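Local coordinates for putative glutathionylspermidine synthase (Methylobacillus flagellatus, PDB 3N6X), which probably acts as an ATP-grasp ligase of the glutathionylspermidine synthase type, using ATP to join a carboxylate to an amine, at residues A91-K96 with F333-E338; V221-G226 with R275-D280; L446-L451 with G464-T469. One frame throughout, in Å; residues are numbered along the deposited sequence.

Interaction 1 (A91-K96 with F333-E338); sequences AIQRVK and FYLGEE
Q93 and L335 bring the two backbones nearest, with their CA atoms 8.2 Å apart, where the middle of helix 81-105 passes the C-terminal end of helix 327-335. L335 is still helical. At G336 the chain leaves the helix with positive phi, and E337 and E338 then run on in extended form past the side chain of Q93. L335 CD1 rests against Q93, 3.4 Å from its backbone O and 3.7 Å from its CG, while the same leucine also packs on A97 and M100 of the longer helix. Q93 carries the polar contact. With CG anti to the backbone N (chi1 177°) and the chain extended beyond it, its amide reaches the turn. NE2 gives a nearly straight bond (177°) to E337 OE1 at 2.8 Å; the oxygen lies in the plane of the amide and is approached on its anti side, although amide and carboxylate are turned 46° from each other. A second bond from NE2, to E338 O at 3.1 Å, is more bent and comes from above the carbonyl plane. The other end of the amide, OE1, accepts from I340 N, and the carboxylate of E338 turns away to a salt bridge with R332. Cutting the side chain back to an alanine here would probably leave E338 O and I340 N without these mates and the E337 carboxylate free to turn. With two acceptors at NE2 and a donor at OE1, the partners fix which end of the amide is nitrogen, as modelled. The partner of E337 here is neutral, so the helix holds the post-helical turn through directed polar bonds to a glutamine and not through a charge pair.

Interaction 2 (V221-G226 with R275-D280); sequences VLLTPG and RRIDDD
L223 and R275 form a parallel beta bridge at the C-terminal ends of strands 220-223 and 268-275. The first of these strands also belongs to a beta-alpha-beta unit, in which helix 232-242 leads on to the parallel strand 245-247. After the bridge I277 turns its side chain toward segment 221-226. From its CB, CG1, anti to the carbonyl carbon (chi1 -64°), runs along the proline: it is 3.5 Å from P225 N and 3.7 Å from P225 CD, the isoleucine and proline side chains lying alongside and running opposite ways. At the tip, CD1 lies 3.6 Å from L223 CG, nearly equidistant from both leucine methyls, and it also abuts the carbonyl carbon of T224. L222 CD2 meets the aliphatic part of R276 at CG, 3.7 Å away. That arginine folds back at chi2 and chi3, and its guanidinium turns away from the strand to Y274 OH and E234. R275 curls over its own loop, with NH1 bonded to I277 O at 3.0 Å, while its NE goes to N311 O and D279 OD1 sits over one face of the guanidinium as a charge partner alone. Between the backbones, the N-H of R276 meets L223 O at 3.0 Å, almost in line with the C=O bond.

Interaction 3 (L446-L451 with G464-T469); sequences LCRVAL and GGTKDT
The peptide groups of V449 and G465 bond to each other in both directions, but are not turned alike. G465 N lies in the carbonyl plane of V449, 2.9 Å from its O, whereas V449 N reaches G465 O at 2.7 Å from above the carbonyl plane, 45° out of it. The strands form a beta hairpin with a long connection, and 446-450 is flanked on its other edge by strand 423-435. C447, V449 and K467 occupy one face of the sheet; R448 and T466 occupy the other, where T466 CG2 touches L446 CD1. V449 CG1, set between its backbone N and carbonyl carbon (chi1 59°), lies 3.6 Å from G465 C, and L451 CD1 comes to 4.0 Å from G465 N; a CB on the glycine would be tight against that leucine methyl. K467 passes V449 at about a right angle, its CE 4.0 Å from V449 CG2. Past the K467 N to C447 O bond the strands part, and a water 2.6 Å from K467 O makes a second, weak bond to C447 N. The lysine thus lends its methylenes to an apolar face and carries its buried amine on to a salt bridge with D73 and the carbonyl oxygens of V75 and P415.

From the N terminus, the chain first enters interaction 1 on helix 81-105, and that contact closes only after 236 residues, at the end of helix 327-335. Within this long loop lies interaction 2, fully nested, where 221-226 meets 275-280 and closes a shorter loop of 48 residues holding helix 232-242. Interaction 3 follows in series, a local closure of 12 residues between neighbouring strands near the C terminus. None of the loops cross. The contacts do not touch, their centres lying 27 to 29 Å apart, and interactions 1 and 3 fall on opposite sides of the chain's centre. They join helix 81-105 to the turn after helix 327-335, the ends of parallel neighbours 220-223 and 268-275, and strands 446-450 and 464-471.

Interaction 1 (A91-K96 with F333-E338)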
# COMPACT_ATOMS: atom_id res chain seq x y z
N ALA A 91 2.78 12.44 0.27
CA ALA A 91 2.59 11.19 1.03
C ALA A 91 2.97 11.34 2.50
O ALA A 91 2.24 10.88 3.37
CB ALA A 91 3.37 10.04 0.39
N ILE A 92 4.10 12.05 2.79
CA ILE A 92 4.55 12.30 4.17
C ILE A 92 3.53 13.18 4.92
O ILE A 92 3.21 12.90 6.08
CB ILE A 92 5.98 12.92 4.20
CG1 ILE A 92 7.04 11.87 3.82
CG2 ILE A 92 6.31 13.58 5.57
CD1 ILE A 92 8.42 12.44 3.41
N GLN A 93 3.00 14.22 4.24
CA GLN A 93 2.01 15.13 4.82
C GLN A 93 0.77 14.36 5.24
O GLN A 93 0.29 14.53 6.36
CB GLN A 93 1.65 16.24 3.81
CG GLN A 93 0.57 17.19 4.34
CD GLN A 93 -0.07 17.99 3.26
OE1 GLN A 93 -0.71 17.46 2.35
NE2 GLN A 93 0.05 19.29 3.35
N ARG A 94 0.27 13.48 4.33
CA ARG A 94 -0.93 12.68 4.54
C ARG A 94 -0.74 11.71 5.70
O ARG A 94 -1.60 11.62 6.57
CB ARG A 94 -1.29 11.93 3.25
CG ARG A 94 -2.65 11.26 3.31
CD ARG A 94 -3.00 10.57 2.01
NE ARG A 94 -4.30 9.90 2.09
CZ ARG A 94 -5.44 10.41 1.63
NH1 ARG A 94 -5.45 11.60 1.03
NH2 ARG A 94 -6.57 9.73 1.74
N VAL A 95 0.40 11.00 5.73
CA VAL A 95 0.70 10.03 6.78
C VAL A 95 0.92 10.70 8.14
O VAL A 95 0.45 10.18 9.15
CB VAL A 95 1.85 9.07 6.35
CG1 VAL A 95 2.35 8.22 7.52
CG2 VAL A 95 1.38 8.18 5.21
N LYS A 96 1.52 11.92 8.16
CA LYS A 96 1.66 12.65 9.44
C LYS A 96 0.29 12.97 10.02
O LYS A 96 0.07 12.74 11.20
CB LYS A 96 2.49 13.94 9.28
CG LYS A 96 3.99 13.68 9.20
CD LYS A 96 4.76 14.95 8.84
CE LYS A 96 6.24 14.83 9.09
NZ LYS A 96 6.98 16.03 8.63
N PHE A 333 -6.76 20.38 9.82
CA PHE A 333 -6.89 20.47 11.28
C PHE A 333 -5.56 20.27 12.04
O PHE A 333 -5.22 21.08 12.89
CB PHE A 333 -7.98 19.49 11.79
CG PHE A 333 -8.28 19.60 13.28
CD1 PHE A 333 -9.09 20.62 13.78
CD2 PHE A 333 -7.76 18.67 14.18
CE1 PHE A 333 -9.38 20.71 15.15
CE2 PHE A 333 -8.04 18.76 15.55
CZ PHE A 333 -8.85 19.78 16.02
N TYR A 334 -4.82 19.19 11.75
CA TYR A 334 -3.59 18.89 12.50
C TYR A 334 -2.39 19.64 12.05
O TYR A 334 -1.51 19.91 12.87
CB TYR A 334 -3.30 17.37 12.49
CG TYR A 334 -4.40 16.56 13.15
CD1 TYR A 334 -4.64 16.67 14.51
CD2 TYR A 334 -5.21 15.72 12.40
CE1 TYR A 334 -5.66 15.94 15.12
CE2 TYR A 334 -6.26 15.03 12.98
CZ TYR A 334 -6.48 15.13 14.35
OH TYR A 334 -7.49 14.41 14.92
N LEU A 335 -2.27 19.89 10.74
CA LEU A 335 -1.06 20.49 10.21
C LEU A 335 -1.22 21.95 9.81
O LEU A 335 -0.22 22.61 9.53
CB LEU A 335 -0.54 19.66 9.02
CG LEU A 335 -0.25 18.18 9.31
CD1 LEU A 335 -0.05 17.42 8.02
CD2 LEU A 335 0.98 18.03 10.20
N GLY A 336 -2.47 22.44 9.75
CA GLY A 336 -2.76 23.81 9.33
C GLY A 336 -2.34 24.07 7.90
O GLY A 336 -1.93 25.19 7.57
N GLU A 337 -2.41 23.03 7.04
CA GLU A 337 -1.96 23.10 5.65
C GLU A 337 -3.06 22.64 4.72
O GLU A 337 -3.94 21.89 5.13
CB GLU A 337 -0.75 22.16 5.43
CG GLU A 337 0.50 22.51 6.23
CD GLU A 337 1.63 21.49 6.11
OE1 GLU A 337 1.45 20.44 5.45
OE2 GLU A 337 2.71 21.76 6.69
N GLU A 338 -2.93 23.00 3.44
CA GLU A 338 -3.81 22.49 2.40
C GLU A 338 -3.26 21.14 1.91
O GLU A 338 -2.03 20.99 1.79
CB GLU A 338 -3.88 23.50 1.23
CG GLU A 338 -4.92 24.60 1.44
CD GLU A 338 -6.34 24.08 1.62
OE1 GLU A 338 -6.90 23.52 0.65
OE2 GLU A 338 -6.87 24.20 2.75

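Interaction 2 (V221-G226 with R275-D280)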
# COMPACT_ATOMS: atom_id res chain seq x y z
N VAL A 221 11.52 -8.65 16.49
CA VAL A 221 11.09 -9.89 15.84
C VAL A 221 9.94 -9.57 14.86
O VAL A 221 9.32 -8.52 14.97
CB VAL A 221 10.69 -11.01 16.85
CG1 VAL A 221 11.83 -11.34 17.82
CG2 VAL A 221 9.41 -10.65 17.61
N LEU A 222 9.69 -10.47 13.91
CA LEU A 222 8.56 -10.34 13.00
C LEU A 222 7.54 -11.45 13.34
O LEU A 222 7.84 -12.63 13.15
CB LEU A 222 8.99 -10.44 11.53
CG LEU A 222 7.99 -9.89 10.46
CD1 LEU A 222 8.69 -9.67 9.13
CD2 LEU A 222 6.80 -10.84 10.25
N LEU A 223 6.36 -11.06 13.88
CA LEU A 223 5.30 -12.02 14.21
C LEU A 223 4.43 -12.34 12.97
O LEU A 223 3.77 -11.46 12.43
CB LEU A 223 4.46 -11.52 15.40
CG LEU A 223 3.21 -12.31 15.76
CD1 LEU A 223 3.55 -13.71 16.31
CD2 LEU A 223 2.37 -11.54 16.77
N THR A 224 4.51 -13.59 12.49
CA THR A 224 3.79 -14.05 11.31
C THR A 224 2.66 -15.04 11.67
O THR A 224 2.81 -15.83 12.61
CB THR A 224 4.78 -14.70 10.29
OG1 THR A 224 4.06 -15.06 9.11
CG2 THR A 224 5.48 -15.95 10.84
N PRO A 225 1.53 -15.06 10.90
CA PRO A 225 0.51 -16.09 11.14
C PRO A 225 1.02 -17.49 10.75
O PRO A 225 0.60 -18.48 11.32
CB PRO A 225 -0.67 -15.65 10.29
CG PRO A 225 -0.09 -14.78 9.24
CD PRO A 225 1.17 -14.18 9.77
N GLY A 226 1.99 -17.53 9.82
CA GLY A 226 2.59 -18.77 9.36
C GLY A 226 2.42 -19.02 7.87
O GLY A 226 1.86 -18.17 7.15
N ARG A 275 4.35 -6.63 13.68
CA ARG A 275 3.24 -7.58 13.53
C ARG A 275 2.68 -7.66 12.12
O ARG A 275 2.33 -6.64 11.53
CB ARG A 275 2.11 -7.35 14.59
CG ARG A 275 1.44 -5.99 14.55
CD ARG A 275 -0.06 -6.09 14.68
NE ARG A 275 -0.70 -4.78 14.52
CZ ARG A 275 -1.54 -4.47 13.53
NH1 ARG A 275 -1.89 -5.38 12.64
NH2 ARG A 275 -2.06 -3.25 13.45
N ARG A 276 2.64 -8.87 11.57
CA ARG A 276 2.03 -9.10 10.27
C ARG A 276 0.78 -9.97 10.44
O ARG A 276 0.41 -10.76 9.57
CB ARG A 276 3.04 -9.68 9.25
CG ARG A 276 4.16 -8.68 8.86
CD ARG A 276 3.65 -7.45 8.08
NE ARG A 276 3.08 -7.82 6.78
CZ ARG A 276 3.76 -7.77 5.63
NH1 ARG A 276 5.00 -7.32 5.61
NH2 ARG A 276 3.18 -8.17 4.50
N ILE A 277 0.13 -9.81 11.59
CA ILE A 277 -1.12 -10.48 11.96
C ILE A 277 -2.15 -9.38 12.26
O ILE A 277 -1.78 -8.33 12.77
CB ILE A 277 -0.88 -11.39 13.21
CG1 ILE A 277 0.11 -12.53 12.89
CG2 ILE A 277 -2.18 -11.94 13.75
CD1 ILE A 277 0.31 -13.53 13.98
N ASP A 278 -3.44 -9.61 11.92
CA ASP A 278 -4.50 -8.63 12.22
C ASP A 278 -4.71 -8.50 13.72
O ASP A 278 -4.53 -9.48 14.44
CB ASP A 278 -5.82 -9.04 11.55
CG ASP A 278 -5.84 -8.85 10.05
OD1 ASP A 278 -5.33 -7.80 9.56
OD2 ASP A 278 -6.44 -9.71 9.36
N ASP A 279 -5.11 -7.28 14.18
CA ASP A 279 -5.43 -7.00 15.60
C ASP A 279 -6.22 -8.11 16.23
O ASP A 279 -5.90 -8.56 17.31
CB ASP A 279 -6.29 -5.71 15.70
CG ASP A 279 -5.53 -4.43 15.51
OD1 ASP A 279 -4.29 -4.49 15.42
OD2 ASP A 279 -6.18 -3.37 15.48
N ASP A 280 -7.31 -8.51 15.57
CA ASP A 280 -8.26 -9.51 16.04
C ASP A 280 -7.61 -10.81 16.48
O ASP A 280 -8.19 -11.52 17.30
CB ASP A 280 -9.28 -9.81 14.93
CG ASP A 280 -10.47 -8.91 14.94
OD1 ASP A 280 -10.85 -8.45 16.04
OD2 ASP A 280 -11.08 -8.72 13.86

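Interaction 3 (L446-L451 with G464-T469)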
# COMPACT_ATOMS: atom_id res chain seq x y z
N LEU A 446 5.68 0.06 -5.56
CA LEU A 446 5.14 -1.06 -6.29
C LEU A 446 4.25 -0.49 -7.39
O LEU A 446 3.38 0.31 -7.10
CB LEU A 446 4.33 -1.99 -5.35
CG LEU A 446 3.47 -3.08 -6.06
CD1 LEU A 446 4.35 -4.04 -6.86
CD2 LEU A 446 2.63 -3.83 -5.07
N CYS A 447 4.52 -0.84 -8.64
CA CYS A 447 3.67 -0.40 -9.73
C CYS A 447 2.92 -1.59 -10.29
O CYS A 447 3.52 -2.61 -10.59
CB CYS A 447 4.49 0.30 -10.81
SG CYS A 447 3.52 0.79 -12.26
N ARG A 448 1.59 -1.47 -10.36
CA ARG A 448 0.72 -2.53 -10.88
C ARG A 448 0.14 -2.09 -12.20
O ARG A 448 -0.16 -0.91 -12.38
CB ARG A 448 -0.39 -2.86 -9.89
CG ARG A 448 0.12 -3.54 -8.63
CD ARG A 448 -1.01 -3.82 -7.67
NE ARG A 448 -1.48 -2.60 -7.01
CZ ARG A 448 -2.75 -2.38 -6.66
NH1 ARG A 448 -3.68 -3.29 -6.91
NH2 ARG A 448 -3.08 -1.25 -6.04
N VAL A 449 0.04 -3.03 -13.16
CA VAL A 449 -0.44 -2.70 -14.51
C VAL A 449 -1.65 -3.56 -14.91
O VAL A 449 -1.68 -4.77 -14.64
CB VAL A 449 0.72 -2.75 -15.56
CG1 VAL A 449 1.38 -4.13 -15.61
CG2 VAL A 449 0.23 -2.33 -16.95
N ALA A 450 -2.67 -2.92 -15.52
CA ALA A 450 -3.85 -3.61 -16.06
C ALA A 450 -3.55 -3.98 -17.51
O ALA A 450 -3.64 -3.13 -18.40
CB ALA A 450 -5.07 -2.69 -15.98
N LEU A 451 -3.08 -5.22 -17.73
CA LEU A 451 -2.61 -5.71 -19.02
C LEU A 451 -3.67 -5.79 -20.13
O LEU A 451 -3.36 -5.45 -21.28
CB LEU A 451 -1.87 -7.07 -18.86
CG LEU A 451 -0.62 -7.04 -17.95
CD1 LEU A 451 -0.25 -8.43 -17.47
CD2 LEU A 451 0.56 -6.38 -18.64
N GLY A 464 -3.88 -8.68 -14.19
CA GLY A 464 -3.01 -7.72 -13.52
C GLY A 464 -1.57 -8.17 -13.43
O GLY A 464 -1.30 -9.34 -13.15
N GLY A 465 -0.65 -7.24 -13.65
CA GLY A 465 0.79 -7.49 -13.57
C GLY A 465 1.55 -6.41 -12.83
O GLY A 465 0.95 -5.48 -12.31
N THR A 466 2.90 -6.54 -12.76
CA THR A 466 3.74 -5.52 -12.11
C THR A 466 4.83 -4.98 -13.02
O THR A 466 5.16 -5.58 -14.05
CB THR A 466 4.32 -6.00 -10.78
OG1 THR A 466 5.22 -7.08 -11.02
CG2 THR A 466 3.26 -6.39 -9.77
N LYS A 467 5.37 -3.83 -12.63
CA LYS A 467 6.45 -3.13 -13.32
C LYS A 467 7.43 -2.66 -12.27
O LYS A 467 7.07 -2.54 -11.10
CB LYS A 467 5.90 -1.89 -14.04
CG LYS A 467 5.14 -2.18 -15.32
CD LYS A 467 4.60 -0.89 -15.89
CE LYS A 467 4.05 -1.07 -17.28
NZ LYS A 467 5.07 -0.76 -18.32
N ASP A 468 8.66 -2.35 -12.69
CA ASP A 468 9.65 -1.74 -11.81
C ASP A 468 9.37 -0.23 -11.85
O ASP A 468 8.97 0.28 -12.89
CB ASP A 468 11.07 -2.02 -12.34
CG ASP A 468 12.21 -1.53 -11.46
OD1 ASP A 468 11.94 -1.08 -10.32
OD2 ASP A 468 13.38 -1.61 -11.91
N THR A 469 9.53 0.46 -10.72
CA THR A 469 9.34 1.92 -10.68
C THR A 469 10.68 2.58 -10.47
O THR A 469 11.35 2.33 -9.45
CB THR A 469 8.32 2.33 -9.57
OG1 THR A 469 7.12 1.59 -9.74
CG2 THR A 469 8.01 3.83 -9.59
O HOH W 1 7.37 -2.53 -8.50